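L-iditol 2-dehydrogenase (Clostridium scindens, PDB 4OH1) probably oxidises L-iditol and related polyols with NAD+, as a zinc-containing member of the medium-chain alcohol dehydrogenase family. Local coordinates at residues 332-335 with 336-339; 315-318 with 319-323. All blocks are in the same frame, centred on the assembly; numbering follows the deposited sequence.

In the fold
Both contacts are local, and they follow each other along the chain. Contact 2 (315-318 with 319-323) is the turn that leads into strand 321-326; contact 1 (332-335 with 336-339) lies toward the C-terminal end of helix 330-338, the helix of the beta-alpha-beta unit that runs from strand 321-326 to strand 344-348. Their centres lie about 17 Å apart, yet they touch where D336 OD2 comes 3.4 Å from K323 CD. Both lie near the zinc site that includes H74, E75 and E157 without belonging to it: the side chain of L337 is about 11 Å from a bound zinc ion and that of I320 about 12 Å.

Contact 1 of 2, residues 332-335 with 336-339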
# COMPACT_ATOMS: atom_id res chain seq x y z
N GLN A 332 43.24 -16.53 8.13
CA GLN A 332 42.87 -17.10 6.82
C GLN A 332 41.50 -16.62 6.37
O GLN A 332 41.26 -16.47 5.19
CB GLN A 332 42.83 -18.61 6.84
CG GLN A 332 44.19 -19.24 6.75
CD GLN A 332 44.28 -20.49 7.59
OE1 GLN A 332 44.38 -20.42 8.83
NE2 GLN A 332 44.20 -21.66 6.94
N ALA A 333 40.60 -16.39 7.33
CA ALA A 333 39.28 -15.93 6.99
C ALA A 333 39.35 -14.60 6.34
O ALA A 333 38.62 -14.33 5.37
CB ALA A 333 38.39 -15.86 8.22
N PHE A 334 40.16 -13.73 6.89
CA PHE A 334 40.28 -12.41 6.29
C PHE A 334 41.07 -12.47 4.95
O PHE A 334 40.76 -11.72 4.03
CB PHE A 334 40.76 -11.39 7.33
CG PHE A 334 39.65 -10.98 8.24
CD1 PHE A 334 38.76 -10.01 7.84
CD2 PHE A 334 39.42 -11.65 9.39
CE1 PHE A 334 37.69 -9.67 8.60
CE2 PHE A 334 38.34 -11.32 10.19
CZ PHE A 334 37.46 -10.33 9.79
N GLU A 335 42.03 -13.38 4.81
CA GLU A 335 42.62 -13.57 3.47
C GLU A 335 41.51 -13.96 2.47
O GLU A 335 41.39 -13.37 1.40
CB GLU A 335 43.70 -14.63 3.45
CG GLU A 335 44.96 -14.26 4.17
CD GLU A 335 45.94 -15.47 4.28
OE1 GLU A 335 45.86 -16.36 3.39
OE2 GLU A 335 46.76 -15.55 5.25
N ASP A 336 40.67 -14.92 2.86
CA ASP A 336 39.56 -15.35 2.00
C ASP A 336 38.64 -14.20 1.70
O ASP A 336 38.24 -14.02 0.58
CB ASP A 336 38.79 -16.48 2.63
CG ASP A 336 39.55 -17.76 2.60
OD1 ASP A 336 40.61 -17.76 1.99
OD2 ASP A 336 39.12 -18.76 3.21
N LEU A 337 38.35 -13.37 2.67
CA LEU A 337 37.55 -12.20 2.44
C LEU A 337 38.17 -11.30 1.38
O LEU A 337 37.49 -10.89 0.43
CB LEU A 337 37.41 -11.39 3.72
CG LEU A 337 36.52 -10.17 3.56
CD1 LEU A 337 35.08 -10.62 3.45
CD2 LEU A 337 36.67 -9.21 4.71
N TYR A 338 39.45 -10.96 1.57
CA TYR A 338 40.12 -10.01 0.68
C TYR A 338 40.22 -10.60 -0.71
O TYR A 338 40.27 -9.86 -1.64
CB TYR A 338 41.52 -9.55 1.16
CG TYR A 338 41.60 -8.95 2.56
CD1 TYR A 338 40.62 -8.07 3.04
CD2 TYR A 338 42.66 -9.26 3.41
CE1 TYR A 338 40.70 -7.54 4.32
CE2 TYR A 338 42.74 -8.76 4.67
CZ TYR A 338 41.77 -7.90 5.12
OH TYR A 338 41.90 -7.42 6.39
N SER A 339 40.23 -11.92 -0.86
CA SER A 339 40.21 -12.53 -2.18
C SER A 339 38.94 -12.18 -2.96
O SER A 339 38.91 -12.33 -4.17
CB SER A 339 40.37 -14.06 -2.11
OG SER A 339 39.11 -14.68 -1.90
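Q332 gives its backbone oxygen to the amide of D336, one of four successive i to i+4 bonds along 332-339; the bond is 2.9 Å from D336 N to Q332 O and nearly straight, at 167°. The carboxylate of D336 folds back along the same turn, with CG beside its own backbone N (chi1 -72°) and 3.4 Å from Q332 O. A333 follows, its carbonyl receiving L337 N; its small methyl lets the helix lie close against strands 321-326 and 344-348. The ring of F334 lies alongside L337, pointing the same way, with CD1 3.8 Å from L337 CD2. The oxygen of F334 accepts from Y338 N, and it also sits 3.1 Å above one face of the Y338 ring, nearer the ring's margin than its centre. E335, an exposed residue with a chain extended beyond CG, contributes mainly its carbonyl, with S339 N 2.9 Å from E335 O. Toward the C-terminal end of the helix S339 OG donates to D336 O at 2.7 Å, a short serine side chain bending back onto the preceding turn, and it also hydrogen-bonds K341 N. On the sheet side A333 and F334 pack on I347 and L337 on I345, while F334 and L337 both touch I45. Y338, a long aromatic side chain, reaches L53 and T54 of helix 48-54 from the helix flank. The chemistry implies an amphipathic helix whose sheet-facing side is mostly apolar, through A333, F334 and L337, but also includes the D336 carboxylate, while E335 is exposed. An acidic group suits that inward place because D336 OD2 is hydrogen-bonded to H325 of strand 321-326, which probably helps to stabilise its charge.

Contact 2 of 2, residues 315-318 with 319-323; sequences MDFS and KIIQK
D316 and K319 set their side chains across each other at about a right angle, over an Asx turn that brings the chain round into strand 321-326. In that turn D316 OD1 accepts from S318 N at 2.9 Å, the amide meeting the oxygen on its anti side and 31° out of the carboxylate plane, a bond that helps to fix how the carboxylate is turned. Aspartate suits the place because its short chain, with CG anti to N (chi1 179°), carries one oxygen to the turn and turns the other toward K319. The lysine is long enough to come back: extended beyond CG, it brings CE to 3.4 Å from D316 OD2, and its NZ forms a salt bridge with that oxygen at 3.5 Å.

On the apolar side F317 meets two isoleucines. Its side chain crosses that of I320 at a slant, with ring atom CD1 3.8 Å from I320 CD1, while I321 CD1 reaches F317 CB; both methyls approach the ring obliquely. CB of selenomethionine M315 lies over one face of the ring, toward its rim. Apolar isoleucines suit these two buried positions against F317 and its neighbours: I320 packs on M187, M188 and Q191, and I321 on K151, D152 and V346. I320 thus meets helix 184-194, whose start carries part of what is probably a Rossmann-type glycine motif.

The carbonyl of F317 serves two amides: I321 N meets F317 O at 2.9 Å, close to the carbonyl plane, whereas I320 N stands well above that plane, 71° out of it. At the polar edge, one water donates to D316 OD2 and accepts from K319 NZ, the latter at 2.8 Å, bridging the two charged groups.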
# COMPACT_ATOMS: atom_id res chain seq x y z
N MSE A 315 15.36 -20.66 3.61
CA MSE A 315 16.48 -20.29 2.80
C MSE A 315 17.38 -21.49 2.75
O MSE A 315 17.30 -22.34 3.60
CB MSE A 315 17.31 -19.19 3.44
CG MSE A 315 16.60 -17.97 3.84
SE MSE A 315 15.88 -17.15 2.23
CE MSE A 315 17.56 -16.48 1.51
N ASP A 316 18.28 -21.55 1.79
CA ASP A 316 19.30 -22.64 1.76
C ASP A 316 20.66 -22.00 1.75
O ASP A 316 21.12 -21.48 0.71
CB ASP A 316 19.12 -23.46 0.53
CG ASP A 316 20.16 -24.59 0.41
OD1 ASP A 316 21.09 -24.66 1.21
OD2 ASP A 316 20.03 -25.40 -0.50
N PHE A 317 21.32 -22.00 2.89
CA PHE A 317 22.56 -21.26 2.99
C PHE A 317 23.72 -22.12 2.60
O PHE A 317 24.85 -21.67 2.63
CB PHE A 317 22.78 -20.70 4.39
CG PHE A 317 21.88 -19.56 4.71
CD1 PHE A 317 21.88 -18.43 3.94
CD2 PHE A 317 20.97 -19.63 5.71
CE1 PHE A 317 21.01 -17.39 4.20
CE2 PHE A 317 20.12 -18.58 5.97
CZ PHE A 317 20.15 -17.46 5.23
N SER A 318 23.47 -23.36 2.21
CA SER A 318 24.59 -24.21 1.77
C SER A 318 25.07 -23.68 0.43
O SER A 318 26.08 -24.04 -0.02
CB SER A 318 24.11 -25.62 1.61
OG SER A 318 23.21 -25.72 0.50
N LYS A 319 24.35 -22.76 -0.17
CA LYS A 319 24.71 -22.19 -1.44
C LYS A 319 25.22 -20.77 -1.32
O LYS A 319 25.40 -20.08 -2.32
CB LYS A 319 23.42 -22.14 -2.25
CG LYS A 319 22.91 -23.55 -2.52
CD LYS A 319 21.70 -23.55 -3.39
CE LYS A 319 21.22 -24.93 -3.67
NZ LYS A 319 19.77 -24.79 -3.95
N ILE A 320 25.45 -20.32 -0.10
CA ILE A 320 25.78 -18.95 0.17
C ILE A 320 26.97 -18.88 1.10
O ILE A 320 27.96 -18.20 0.79
CB ILE A 320 24.57 -18.25 0.79
CG1 ILE A 320 23.40 -18.25 -0.23
CG2 ILE A 320 24.93 -16.84 1.22
CD1 ILE A 320 22.12 -17.53 0.24
N ILE A 321 26.89 -19.58 2.23
CA ILE A 321 28.02 -19.67 3.12
C ILE A 321 28.98 -20.61 2.50
O ILE A 321 28.73 -21.77 2.45
CB ILE A 321 27.67 -20.20 4.49
CG1 ILE A 321 26.69 -19.26 5.17
CG2 ILE A 321 28.96 -20.25 5.31
CD1 ILE A 321 25.94 -19.86 6.37
N GLN A 322 30.09 -20.09 2.00
CA GLN A 322 31.00 -20.94 1.25
C GLN A 322 32.26 -21.23 2.01
O GLN A 322 33.02 -22.04 1.56
CB GLN A 322 31.39 -20.28 -0.06
CG GLN A 322 30.19 -19.91 -0.86
CD GLN A 322 30.50 -19.66 -2.29
OE1 GLN A 322 30.91 -18.56 -2.69
NE2 GLN A 322 30.21 -20.66 -3.10
N LYS A 323 32.50 -20.58 3.14
CA LYS A 323 33.70 -20.88 3.94
C LYS A 323 33.37 -20.71 5.39
O LYS A 323 32.72 -19.75 5.75
CB LYS A 323 34.79 -19.84 3.67
CG LYS A 323 35.58 -20.07 2.46
CD LYS A 323 36.64 -21.10 2.73
CE LYS A 323 37.38 -21.41 1.46
NZ LYS A 323 38.43 -22.35 1.86
O HOH W 1 17.61 -25.08 -2.22